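Local coordinates for protein endoglucanase (Thermotoga maritima, PDB 2FVG) that is named an endoglucanase but belongs to the M42 peptidase family and probably acts as an aminopeptidase dependent on two divalent metal ions, at residues Lys19-Ile24 and Gly41-Leu46; Gly171-Ile176 and Asn317-Thr322; Asp177-Gly182 and Thr189-Thr194; Ala244-Phe247 and Val253-Lys256; Thr261-Ala266 and Ile271-Lys276. One frame throughout, in Å; residues are numbered along the deposited sequence.

Interaction 1: Lys19-Ile24 and Gly41-Leu46. With EDO (1,2-ethanediol), chain D.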
# COMPACT_ATOMS: atom_id res chain seq x y z
N LYS A 19 -12.44 -4.06 -5.36
CA LYS A 19 -12.02 -3.71 -6.70
C LYS A 19 -10.51 -3.85 -6.84
O LYS A 19 -10.03 -4.38 -7.84
CB LYS A 19 -12.49 -2.31 -7.11
CG LYS A 19 -14.01 -2.16 -7.22
N VAL A 20 -9.76 -3.40 -5.83
CA VAL A 20 -8.29 -3.55 -5.87
C VAL A 20 -7.92 -5.02 -5.91
O VAL A 20 -7.07 -5.42 -6.71
CB VAL A 20 -7.57 -2.85 -4.69
CG1 VAL A 20 -6.08 -3.14 -4.74
CG2 VAL A 20 -7.81 -1.35 -4.74
N ARG A 21 -8.55 -5.83 -5.04
CA ARG A 21 -8.28 -7.28 -5.00
C ARG A 21 -8.60 -7.92 -6.35
O ARG A 21 -7.81 -8.71 -6.86
CB ARG A 21 -9.02 -7.96 -3.84
CG ARG A 21 -8.73 -9.45 -3.68
CD ARG A 21 -9.47 -10.14 -2.53
NE ARG A 21 -10.91 -9.87 -2.55
CZ ARG A 21 -11.53 -9.13 -1.64
NH1 ARG A 21 -10.86 -8.63 -0.61
NH2 ARG A 21 -12.84 -8.91 -1.74
N ASP A 22 -9.75 -7.58 -6.93
CA ASP A 22 -10.13 -8.12 -8.25
C ASP A 22 -9.12 -7.74 -9.34
O ASP A 22 -8.80 -8.55 -10.22
CB ASP A 22 -11.54 -7.67 -8.67
CG ASP A 22 -12.64 -8.32 -7.83
OD1 ASP A 22 -12.37 -9.31 -7.12
OD2 ASP A 22 -13.79 -7.84 -7.89
N PHE A 23 -8.63 -6.51 -9.28
CA PHE A 23 -7.67 -6.05 -10.26
C PHE A 23 -6.37 -6.87 -10.16
O PHE A 23 -5.92 -7.44 -11.15
CB PHE A 23 -7.40 -4.54 -10.09
CG PHE A 23 -6.44 -4.00 -11.09
CD1 PHE A 23 -6.86 -3.63 -12.37
CD2 PHE A 23 -5.09 -3.88 -10.77
CE1 PHE A 23 -5.96 -3.14 -13.30
CE2 PHE A 23 -4.19 -3.39 -11.70
CZ PHE A 23 -4.62 -3.02 -12.96
N ILE A 24 -5.79 -6.93 -8.97
CA ILE A 24 -4.56 -7.67 -8.74
C ILE A 24 -4.69 -9.12 -9.21
O ILE A 24 -3.83 -9.65 -9.95
CB ILE A 24 -4.11 -7.55 -7.25
CG1 ILE A 24 -3.78 -6.08 -6.92
CG2 ILE A 24 -2.93 -8.45 -7.01
CD1 ILE A 24 -3.45 -5.80 -5.42
N GLY A 41 -10.37 -11.54 3.49
CA GLY A 41 -10.30 -10.82 2.24
C GLY A 41 -8.91 -10.66 1.68
O GLY A 41 -8.73 -10.01 0.64
N ASN A 42 -7.92 -11.21 2.38
CA ASN A 42 -6.54 -11.14 1.94
C ASN A 42 -6.40 -11.97 0.69
O ASN A 42 -6.97 -13.05 0.61
CB ASN A 42 -5.58 -11.74 2.97
CG ASN A 42 -5.58 -10.99 4.28
OD1 ASN A 42 -5.45 -9.76 4.32
ND2 ASN A 42 -5.70 -11.72 5.37
N LEU A 43 -5.61 -11.48 -0.26
CA LEU A 43 -5.37 -12.22 -1.48
C LEU A 43 -4.05 -12.92 -1.28
O LEU A 43 -3.05 -12.27 -1.02
CB LEU A 43 -5.30 -11.27 -2.68
CG LEU A 43 -5.07 -11.92 -4.06
CD1 LEU A 43 -6.19 -12.87 -4.41
CD2 LEU A 43 -4.99 -10.81 -5.08
N ILE A 44 -4.06 -14.25 -1.41
CA ILE A 44 -2.88 -15.05 -1.16
C ILE A 44 -2.47 -15.77 -2.42
O ILE A 44 -3.21 -16.58 -2.96
CB ILE A 44 -3.15 -16.08 -0.02
CG1 ILE A 44 -3.68 -15.34 1.21
CG2 ILE A 44 -1.91 -16.94 0.27
CD1 ILE A 44 -3.82 -16.20 2.42
N ALA A 45 -1.28 -15.44 -2.90
CA ALA A 45 -0.76 -16.02 -4.13
C ALA A 45 0.42 -16.85 -3.75
O ALA A 45 1.23 -16.41 -2.94
CB ALA A 45 -0.36 -14.92 -5.09
N LEU A 46 0.52 -18.05 -4.31
CA LEU A 46 1.65 -18.94 -4.03
C LEU A 46 2.52 -19.18 -5.25
O LEU A 46 2.03 -19.51 -6.33
CB LEU A 46 1.16 -20.30 -3.51
CG LEU A 46 2.12 -21.49 -3.39
CD1 LEU A 46 3.31 -21.17 -2.50
CD2 LEU A 46 1.39 -22.72 -2.86
C1 EDO D . -3.67 -9.70 7.71
O1 EDO D . -4.83 -8.85 7.59
C2 EDO D . -2.39 -8.87 7.70
O2 EDO D . -1.25 -9.73 7.60
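Arg21 and Gly41 share the one hydrogen bond between helix segment 19-24 and segment 41-46. Arg21 NH1 donates to Gly41 O over 2.8 Å. The nitrogen lies in the carbonyl plane, on a lone pair of the oxygen, but the N-H...O angle is bent to 136°. The oxygen in turn sits near the edge of the guanidinium, 30° out of its plane. The side chain runs extended as far as CD and then bends at chi3 (50°). That bend turns NH1 back onto the carbonyl, with Arg21 CD also near Gly41 O at 3.3 Å. Gly41 itself turns with a positive phi.

The helix here lies against one face of the mixed central sheet, beside strand 43-47, in the catalytic domain of an M42 peptidase. Gly41 lies near Glu197, the predicted proton acceptor.

The rest is van der Waals packing. The apolar pair is Leu43 CD2 and Ile24 CG2, 3.7 Å apart, the two side chains crossing at a slant. Leu43 CD2 also lies 3.9 Å from Arg21 O, and Leu43 CB touches Arg21 CG, the aliphatic part of the arginine, at 4.0 Å. Asn42 points the other way, and its amide is held by Asp38 and the backbone N of Val195.

Interaction 2: Gly171-Ile176 and Asn317-Thr322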
# COMPACT_ATOMS: atom_id res chain seq x y z
N GLY A 171 3.81 -0.75 -3.16
CA GLY A 171 4.23 -2.05 -2.64
C GLY A 171 3.53 -3.19 -3.36
O GLY A 171 4.17 -4.18 -3.74
N CYS A 172 2.23 -3.04 -3.59
CA CYS A 172 1.42 -4.03 -4.34
C CYS A 172 1.95 -4.17 -5.77
O CYS A 172 2.07 -5.27 -6.29
CB CYS A 172 -0.04 -3.61 -4.45
SG CYS A 172 -1.00 -3.60 -2.93
N SER A 173 2.24 -3.03 -6.39
CA SER A 173 2.74 -2.97 -7.75
C SER A 173 4.11 -3.68 -7.87
O SER A 173 4.38 -4.40 -8.84
CB SER A 173 2.82 -1.49 -8.17
OG SER A 173 3.35 -1.36 -9.48
N VAL A 174 4.95 -3.48 -6.86
CA VAL A 174 6.25 -4.12 -6.78
C VAL A 174 6.09 -5.64 -6.83
O VAL A 174 6.81 -6.30 -7.56
CB VAL A 174 7.05 -3.73 -5.52
CG1 VAL A 174 8.35 -4.54 -5.42
CG2 VAL A 174 7.38 -2.26 -5.55
N LEU A 175 5.15 -6.17 -6.05
CA LEU A 175 4.90 -7.62 -5.97
C LEU A 175 4.41 -8.16 -7.28
O LEU A 175 4.88 -9.20 -7.73
CB LEU A 175 3.90 -7.95 -4.86
CG LEU A 175 4.29 -7.55 -3.43
CD1 LEU A 175 3.43 -8.32 -2.46
CD2 LEU A 175 5.75 -7.82 -3.15
N ILE A 176 3.45 -7.46 -7.89
CA ILE A 176 2.94 -7.82 -9.21
C ILE A 176 4.05 -7.81 -10.26
O ILE A 176 4.09 -8.68 -11.13
CB ILE A 176 1.83 -6.87 -9.66
CG1 ILE A 176 0.66 -6.92 -8.68
CG2 ILE A 176 1.33 -7.23 -11.06
CD1 ILE A 176 -0.45 -5.92 -9.02
N ASN A 317 13.43 5.11 -10.09
CA ASN A 317 14.64 4.32 -9.91
C ASN A 317 14.60 3.59 -8.57
O ASN A 317 15.04 2.45 -8.47
CB ASN A 317 15.90 5.20 -9.98
CG ASN A 317 16.19 5.70 -11.38
OD1 ASN A 317 16.10 4.95 -12.35
ND2 ASN A 317 16.56 6.97 -11.48
N ASP A 318 14.06 4.24 -7.54
CA ASP A 318 13.91 3.61 -6.23
C ASP A 318 12.95 2.44 -6.34
O ASP A 318 13.20 1.37 -5.80
CB ASP A 318 13.33 4.58 -5.21
CG ASP A 318 14.30 5.63 -4.77
OD1 ASP A 318 15.54 5.47 -4.91
OD2 ASP A 318 13.80 6.63 -4.25
N TYR A 319 11.81 2.67 -6.98
CA TYR A 319 10.83 1.62 -7.21
C TYR A 319 11.46 0.37 -7.88
O TYR A 319 11.21 -0.77 -7.45
CB TYR A 319 9.72 2.16 -8.10
CG TYR A 319 8.72 1.11 -8.49
CD1 TYR A 319 8.90 0.33 -9.65
CD2 TYR A 319 7.57 0.91 -7.74
CE1 TYR A 319 7.98 -0.65 -10.01
CE2 TYR A 319 6.64 -0.04 -8.08
CZ TYR A 319 6.84 -0.81 -9.20
OH TYR A 319 5.87 -1.73 -9.52
N GLU A 320 12.28 0.60 -8.90
CA GLU A 320 12.94 -0.47 -9.64
C GLU A 320 13.93 -1.23 -8.79
O GLU A 320 14.08 -2.44 -8.94
CB GLU A 320 13.66 0.06 -10.88
CG GLU A 320 12.74 0.36 -12.04
CD GLU A 320 12.01 -0.89 -12.52
OE1 GLU A 320 12.69 -1.91 -12.78
OE2 GLU A 320 10.76 -0.84 -12.64
N ASN A 321 14.62 -0.51 -7.92
CA ASN A 321 15.60 -1.12 -7.03
C ASN A 321 14.95 -1.94 -5.93
O ASN A 321 15.52 -2.94 -5.47
CB ASN A 321 16.53 -0.08 -6.48
CG ASN A 321 17.53 0.34 -7.50
OD1 ASN A 321 18.20 -0.50 -8.10
ND2 ASN A 321 17.66 1.64 -7.71
N THR A 322 13.78 -1.49 -5.49
CA THR A 322 12.98 -2.22 -4.51
C THR A 322 12.56 -3.55 -5.14
O THR A 322 12.73 -4.62 -4.53
CB THR A 322 11.73 -1.45 -4.12
OG1 THR A 322 12.11 -0.15 -3.67
CG2 THR A 322 10.98 -2.18 -2.97
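Ser173 and Tyr319 meet through their hydroxyls. The two hydroxyl oxygens, Ser173 OG and Tyr319 OH, are hydrogen-bonded and lie 2.5 Å apart. With chi1 near 180°, the serine hydroxyl points across to the phenol. The phenol of Tyr319 reaches lengthwise across the gap between the two helices. Its OH ends beside the backbone of helix 171-176, 3.1 Å from Ser173 C.

Val174 packs obliquely against the same ring. It slides past the tyrosine in the opposite direction, and its CG2 branch makes the contact. CG2 is 3.4 Å from Tyr319 CE2 and 3.9 Å from Tyr319 CD2. The other branch serves a second partner: Val174 CG1 lies 4.3 Å from Thr322 CG2, one turn further along helix 317-322. Val174 therefore sits between two residues of the facing helix. The hydroxyl of Thr322 is turned back to its own helix, where OG1 donates to Asp318 O at 2.8 Å. Its methyl is left to face the valine.

Tyr319 OH also has Asp177 OD2 as a hydrogen-bond partner, so the buried phenol oxygen is held by two side chains of helix 166-180. The short helix segments cross at -52°, with their axes 10.2 Å apart at closest approach. This is helix-to-helix packing between helices 166-180 and 316-332, a pair packed beside the mixed sheet of an alpha/beta fold.

Interaction 3: Asp177-Gly182 and Thr189-Thr194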
# COMPACT_ATOMS: atom_id res chain seq x y z
N ASP A 177 4.96 -6.82 -10.18
CA ASP A 177 6.07 -6.72 -11.15
C ASP A 177 7.11 -7.81 -10.95
O ASP A 177 7.73 -8.25 -11.92
CB ASP A 177 6.76 -5.34 -11.12
CG ASP A 177 5.92 -4.23 -11.78
OD1 ASP A 177 4.77 -4.48 -12.22
OD2 ASP A 177 6.44 -3.10 -11.87
N VAL A 178 7.33 -8.22 -9.71
CA VAL A 178 8.27 -9.30 -9.43
C VAL A 178 7.72 -10.56 -10.09
O VAL A 178 8.44 -11.28 -10.77
CB VAL A 178 8.49 -9.51 -7.91
CG1 VAL A 178 9.27 -10.82 -7.64
CG2 VAL A 178 9.22 -8.32 -7.32
N LEU A 179 6.41 -10.77 -9.92
CA LEU A 179 5.74 -11.93 -10.51
C LEU A 179 5.72 -11.88 -12.03
O LEU A 179 5.95 -12.90 -12.69
CB LEU A 179 4.34 -12.07 -9.95
CG LEU A 179 4.31 -12.61 -8.52
CD1 LEU A 179 2.90 -12.46 -7.91
CD2 LEU A 179 4.79 -14.07 -8.50
N GLU A 180 5.44 -10.70 -12.60
CA GLU A 180 5.44 -10.56 -14.06
C GLU A 180 6.82 -10.76 -14.67
O GLU A 180 6.93 -11.21 -15.82
CB GLU A 180 4.89 -9.22 -14.54
CG GLU A 180 3.38 -9.16 -14.57
CD GLU A 180 2.85 -8.23 -15.64
OE1 GLU A 180 3.63 -7.43 -16.20
OE2 GLU A 180 1.64 -8.31 -15.93
N SER A 181 7.86 -10.44 -13.91
CA SER A 181 9.23 -10.58 -14.42
C SER A 181 9.65 -12.03 -14.47
O SER A 181 10.74 -12.32 -14.94
CB SER A 181 10.23 -9.80 -13.55
OG SER A 181 10.59 -10.54 -12.38
N GLY A 182 8.80 -12.93 -13.99
CA GLY A 182 9.12 -14.36 -13.93
C GLY A 182 10.13 -14.58 -12.81
O GLY A 182 11.30 -14.25 -12.95
N THR A 189 7.02 -19.48 -1.85
CA THR A 189 6.88 -18.07 -1.51
C THR A 189 5.45 -17.63 -1.69
O THR A 189 4.89 -17.77 -2.75
CB THR A 189 7.83 -17.20 -2.37
OG1 THR A 189 9.18 -17.58 -2.09
CG2 THR A 189 7.67 -15.70 -2.03
N TYR A 190 4.86 -17.12 -0.62
CA TYR A 190 3.50 -16.58 -0.68
C TYR A 190 3.55 -15.06 -0.82
O TYR A 190 4.19 -14.37 -0.03
CB TYR A 190 2.73 -16.93 0.59
CG TYR A 190 2.46 -18.41 0.74
CD1 TYR A 190 3.40 -19.26 1.32
CD2 TYR A 190 1.26 -18.96 0.30
CE1 TYR A 190 3.15 -20.62 1.45
CE2 TYR A 190 1.00 -20.32 0.44
CZ TYR A 190 1.95 -21.15 1.00
OH TYR A 190 1.68 -22.50 1.12
N PHE A 191 2.91 -14.55 -1.87
CA PHE A 191 2.78 -13.12 -2.07
C PHE A 191 1.41 -12.78 -1.53
O PHE A 191 0.39 -13.24 -2.05
CB PHE A 191 2.94 -12.75 -3.54
CG PHE A 191 4.32 -12.98 -4.06
CD1 PHE A 191 4.71 -14.24 -4.49
CD2 PHE A 191 5.26 -11.94 -4.07
CE1 PHE A 191 6.01 -14.45 -4.96
CE2 PHE A 191 6.54 -12.14 -4.55
CZ PHE A 191 6.92 -13.39 -4.99
N VAL A 192 1.37 -11.99 -0.47
CA VAL A 192 0.09 -11.67 0.16
C VAL A 192 -0.28 -10.19 0.02
O VAL A 192 0.56 -9.32 0.24
CB VAL A 192 0.08 -12.15 1.65
CG1 VAL A 192 -1.30 -11.89 2.31
CG2 VAL A 192 0.37 -13.66 1.70
N PHE A 193 -1.54 -9.91 -0.34
CA PHE A 193 -2.02 -8.55 -0.53
C PHE A 193 -3.11 -8.43 0.52
O PHE A 193 -4.16 -9.08 0.44
CB PHE A 193 -2.54 -8.37 -1.96
CG PHE A 193 -1.49 -8.67 -3.02
CD1 PHE A 193 -1.24 -9.97 -3.43
CD2 PHE A 193 -0.77 -7.63 -3.60
CE1 PHE A 193 -0.21 -10.24 -4.43
CE2 PHE A 193 0.26 -7.88 -4.59
CZ PHE A 193 0.51 -9.19 -4.99
N THR A 194 -2.85 -7.60 1.52
CA THR A 194 -3.68 -7.60 2.70
C THR A 194 -4.77 -6.55 2.72
O THR A 194 -4.76 -5.57 1.97
CB THR A 194 -2.81 -7.44 3.97
OG1 THR A 194 -2.26 -6.12 3.99
CG2 THR A 194 -1.67 -8.45 3.97
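Leu179 lies over one face of the Phe191 ring and makes most of this contact. It packs helix 166-180 onto strand 187-194, the next strand in the chain, in the helix-on-sheet packing of an alpha/beta fold.

The tight part is a CH-pi contact. Leu179 CD2 is 4.2 Å from the centroid of the Phe191 ring and 27° off the ring normal. Its closest ring atom is Phe191 CE1, at 3.8 Å. Leu179 CG stands over the centre of the ring, and CD1 reaches Phe191 CG at 4.1 Å. Both methyls of the leucine thus bear on the same aromatic residue. Phe191 has chi1 -67°, with CG anti to the carbonyl carbon, and the ring projects from the sheet to meet the helix. The two side chains slide past each other in opposite directions.

Val178 is the looser partner. Its CG1 comes obliquely to Phe191 CE2 at 4.3 Å, and its side chain also touches Lys323 and Ile326 of helix 316-332.

Further along, the chain leaves the helix and turns toward solvent. Glu180 and Ser181 are partly exposed, and Gly182 is exposed, leaving helical geometry with a positive phi of 74°. Lys327 hydrogen-bonds to both Ser181 OG and Gly182 O. The Ser181 hydroxyl also folds back on its own turn, where OG donates to Val178 O at 2.8 Å.

Interaction 4: Ala244-Phe247 and Val253-Lys256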
# COMPACT_ATOMS: atom_id res chain seq x y z
N ALA A 244 14.59 1.76 1.36
CA ALA A 244 14.98 1.91 2.77
C ALA A 244 14.88 0.57 3.47
O ALA A 244 13.87 -0.11 3.33
CB ALA A 244 14.05 2.93 3.50
N ILE A 245 15.90 0.20 4.23
CA ILE A 245 15.92 -1.08 4.95
C ILE A 245 15.69 -0.75 6.43
O ILE A 245 16.48 -0.03 7.04
CB ILE A 245 17.25 -1.85 4.65
CG1 ILE A 245 17.38 -2.04 3.13
CG2 ILE A 245 17.27 -3.23 5.29
CD1 ILE A 245 18.69 -2.65 2.70
N THR A 246 14.56 -1.18 6.98
CA THR A 246 14.23 -0.91 8.36
C THR A 246 15.09 -1.71 9.34
O THR A 246 15.30 -2.91 9.18
CB THR A 246 12.73 -1.17 8.62
OG1 THR A 246 11.96 -0.33 7.76
CG2 THR A 246 12.34 -0.87 10.03
N PHE A 247 15.60 -1.02 10.36
CA PHE A 247 16.42 -1.65 11.39
C PHE A 247 15.58 -2.03 12.61
O PHE A 247 15.78 -3.09 13.21
CB PHE A 247 17.59 -0.72 11.78
CG PHE A 247 18.48 -1.28 12.88
CD1 PHE A 247 19.51 -2.17 12.58
CD2 PHE A 247 18.29 -0.91 14.20
CE1 PHE A 247 20.32 -2.68 13.59
CE2 PHE A 247 19.10 -1.41 15.22
CZ PHE A 247 20.12 -2.29 14.91
N VAL A 253 9.43 -8.25 14.49
CA VAL A 253 10.68 -8.72 15.06
C VAL A 253 11.64 -8.84 13.88
O VAL A 253 11.51 -9.77 13.07
CB VAL A 253 10.54 -10.08 15.78
CG1 VAL A 253 11.86 -10.50 16.43
CG2 VAL A 253 9.44 -10.04 16.85
N ILE A 254 12.56 -7.87 13.78
CA ILE A 254 13.61 -7.81 12.74
C ILE A 254 14.98 -8.17 13.32
O ILE A 254 15.74 -7.27 13.70
CB ILE A 254 13.76 -6.40 12.05
CG1 ILE A 254 12.41 -5.85 11.58
CG2 ILE A 254 14.76 -6.48 10.86
CD1 ILE A 254 12.50 -4.58 10.81
N PRO A 255 15.28 -9.48 13.37
CA PRO A 255 16.56 -9.96 13.89
C PRO A 255 17.72 -9.44 13.06
O PRO A 255 17.56 -9.17 11.87
CB PRO A 255 16.44 -11.48 13.76
CG PRO A 255 15.39 -11.70 12.72
CD PRO A 255 14.42 -10.59 12.93
N LYS A 256 18.88 -9.32 13.69
CA LYS A 256 20.06 -8.80 13.03
C LYS A 256 20.38 -9.60 11.77
O LYS A 256 20.74 -9.02 10.75
CB LYS A 256 21.25 -8.80 13.99
CG LYS A 256 22.49 -8.07 13.48
O HOH W 1 17.79 -5.53 13.32
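Segments 244-247 and 253-256 come nearest at Phe247 and Ile254, whose CA atoms are 6.9 Å apart, and a water joins their carbonyls. The water donates to Phe247 O at 3.2 Å and to Ile254 O at 2.7 Å. It also lies 3.7 Å above one face of the Phe247 ring, offset toward the rim.

Next to this water bridge, the packing is carried by Ile254. Its CG1 is anti to the carbonyl carbon (chi1 -50°) and chi2 is extended (-175°), which sends CD1 toward Thr246. CD1 lies 3.6 Å from Thr246 O and 3.8 Å from Thr246 CG2. The two side chains cross at about a right angle. The threonine offers its methyl, which is anti to the backbone N. The other branch of the isoleucine, CG2, stays further off from Thr246 O. Ile254 CB lies 4.0 Å from Phe247 O. Ile254 thus touches the carbonyls of both Thr246 and Phe247.

The Phe247 side chain leads away from Ile254. Its ring instead makes an edge-to-face contact with Phe259 of the following helix. Both Thr246 and Ile254 rest on Val299 of strand 297-306. Pro255 is the N-cap residue of helix 256-268.

Thr246 is buried, and its side chain is about 6 Å from that of Glu220, a predicted zinc ligand. The arrangement is the connection from strand to helix that opens the beta-alpha-beta unit of strand 244-245, helix 256-268 and strand 274-275, close to the predicted two-metal site.

Interaction 5: Thr261-Ala266 and Ile271-Lys276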
# COMPACT_ATOMS: atom_id res chain seq x y z
N THR A 261 21.26 -9.73 6.06
CA THR A 261 21.08 -10.47 4.81
C THR A 261 20.56 -9.55 3.73
O THR A 261 21.02 -9.59 2.58
CB THR A 261 20.10 -11.67 4.97
OG1 THR A 261 20.66 -12.61 5.89
CG2 THR A 261 19.85 -12.37 3.64
N ILE A 262 19.59 -8.71 4.09
CA ILE A 262 19.01 -7.78 3.15
C ILE A 262 20.06 -6.76 2.67
O ILE A 262 20.21 -6.51 1.48
CB ILE A 262 17.79 -7.07 3.75
CG1 ILE A 262 16.70 -8.09 4.07
CG2 ILE A 262 17.23 -6.07 2.76
CD1 ILE A 262 15.47 -7.51 4.82
N VAL A 263 20.80 -6.21 3.61
CA VAL A 263 21.85 -5.25 3.30
C VAL A 263 22.94 -5.87 2.43
O VAL A 263 23.36 -5.28 1.43
CB VAL A 263 22.50 -4.69 4.59
CG1 VAL A 263 23.85 -4.02 4.28
CG2 VAL A 263 21.56 -3.76 5.28
N ASP A 264 23.39 -7.06 2.80
CA ASP A 264 24.45 -7.72 2.02
C ASP A 264 23.96 -8.07 0.61
O ASP A 264 24.68 -7.87 -0.36
CB ASP A 264 24.97 -8.93 2.78
CG ASP A 264 25.75 -8.53 4.04
OD1 ASP A 264 25.84 -7.32 4.33
OD2 ASP A 264 26.28 -9.43 4.73
N THR A 265 22.71 -8.52 0.50
CA THR A 265 22.09 -8.85 -0.79
C THR A 265 22.09 -7.62 -1.69
O THR A 265 22.38 -7.70 -2.88
CB THR A 265 20.63 -9.33 -0.59
OG1 THR A 265 20.63 -10.53 0.19
CG2 THR A 265 19.95 -9.60 -1.92
N ALA A 266 21.74 -6.48 -1.11
CA ALA A 266 21.76 -5.21 -1.82
C ALA A 266 23.16 -4.86 -2.30
O ALA A 266 23.37 -4.61 -3.50
CB ALA A 266 21.24 -4.12 -0.93
N ILE A 271 22.71 -2.82 -5.71
CA ILE A 271 21.41 -2.19 -5.59
C ILE A 271 21.54 -1.09 -4.54
O ILE A 271 21.94 -1.39 -3.42
CB ILE A 271 20.31 -3.19 -5.14
CG1 ILE A 271 20.13 -4.29 -6.18
CG2 ILE A 271 19.00 -2.47 -4.93
CD1 ILE A 271 19.15 -5.39 -5.74
N PRO A 272 21.26 0.17 -4.91
CA PRO A 272 21.33 1.27 -3.95
C PRO A 272 20.28 1.08 -2.88
O PRO A 272 19.16 0.63 -3.17
CB PRO A 272 20.98 2.51 -4.79
CG PRO A 272 21.12 2.09 -6.21
CD PRO A 272 20.86 0.63 -6.26
N PHE A 273 20.63 1.42 -1.65
CA PHE A 273 19.67 1.31 -0.56
C PHE A 273 20.03 2.37 0.44
O PHE A 273 21.10 2.96 0.34
CB PHE A 273 19.74 -0.07 0.12
CG PHE A 273 21.08 -0.36 0.82
CD1 PHE A 273 22.18 -0.80 0.09
CD2 PHE A 273 21.22 -0.20 2.20
CE1 PHE A 273 23.42 -1.06 0.73
CE2 PHE A 273 22.44 -0.46 2.83
CZ PHE A 273 23.53 -0.89 2.10
N GLN A 274 19.12 2.63 1.37
CA GLN A 274 19.40 3.60 2.43
C GLN A 274 18.83 3.04 3.71
O GLN A 274 18.07 2.07 3.66
CB GLN A 274 18.78 4.98 2.14
CG GLN A 274 17.25 5.01 1.94
CD GLN A 274 16.76 6.36 1.46
OE1 GLN A 274 17.14 7.38 2.01
NE2 GLN A 274 15.91 6.37 0.43
N MSE A 275 19.22 3.61 4.84
CA MSE A 275 18.65 3.26 6.13
C MSE A 275 17.33 3.98 6.21
O MSE A 275 17.15 5.04 5.65
CB MSE A 275 19.51 3.73 7.29
CG MSE A 275 20.92 3.16 7.29
SE MSE A 275 20.89 1.19 7.43
CE MSE A 275 22.85 0.79 7.20
N LYS A 276 16.40 3.39 6.94
CA LYS A 276 15.11 3.96 7.14
C LYS A 276 15.23 5.06 8.21
O LYS A 276 15.68 4.79 9.33
CB LYS A 276 14.19 2.84 7.60
CG LYS A 276 12.89 3.29 8.23
CD LYS A 276 11.87 3.69 7.23
CE LYS A 276 10.64 4.24 7.95
NZ LYS A 276 10.13 3.34 9.03
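Ala266 touches both Ile271 and Phe273 near the end of helix 256-268, after which the chain returns to the sheet. This is the return leg of a beta-alpha-beta unit made of strand 244-245, helix 256-268 and strand 274-275.

In the first shell, Ile271 N donates to Ala266 O at 2.9 Å. The bond is nearly straight at 172°, and the donor is tilted 30° from the carbonyl plane. It ties the start of the returning chain to the helix. The methyl of Ala266 then meets the Phe273 ring obliquely, with Ala266 CB 3.6 Å from Phe273 CD1. Val263, one turn earlier, touches the far end of that ring: its CG1 is 3.8 Å from Phe273 CZ, and the two side chains cross at about a right angle.

With CG between the backbone N and the carbonyl carbon (chi1 64°), the Phe273 ring is directed at the helix. The carbonyl oxygen of Ile271 stands at the edge of the ring, in its plane.

Further out, Ile245 of strand 244-245 packs on both Val263 and Phe273, so the ring is held between helix and strand. Ile271 and Pro272 touch Asn321 of helix 316-332. Gln274 is fixed by backbone bonds to Pro243 and Ile245. Within the helix, Thr261 O accepts from Thr265 twice, the hydroxyl and the amide coming from opposite faces of its plane. Thr265 OG1 is the closer, 2.6 Å from Thr261 O.

In the fold
From the N terminus, interaction 1 closes first, bringing helix 18-28 onto strand 43-47. Interaction 2 spans the longest loop, from helix 166-180 to helix 316-332. Interactions 3, 4 and 5 all fall within that loop and follow one another without crossing. Interaction 3 joins helix 166-180 to strand 187-194, the sheet neighbour of strand 43-47. Ile24 links interaction 1 to Cys172 and Ile176 of interaction 2, and Asp177 links interaction 3 to Tyr319. Interactions 4 and 5 open and close one beta-alpha-beta unit and touch through Ile245. Asn321 joins interaction 5 to interaction 2. Interactions 1 and 5 lie far apart, centres about 28 Å, yet both reach the mixed sheet.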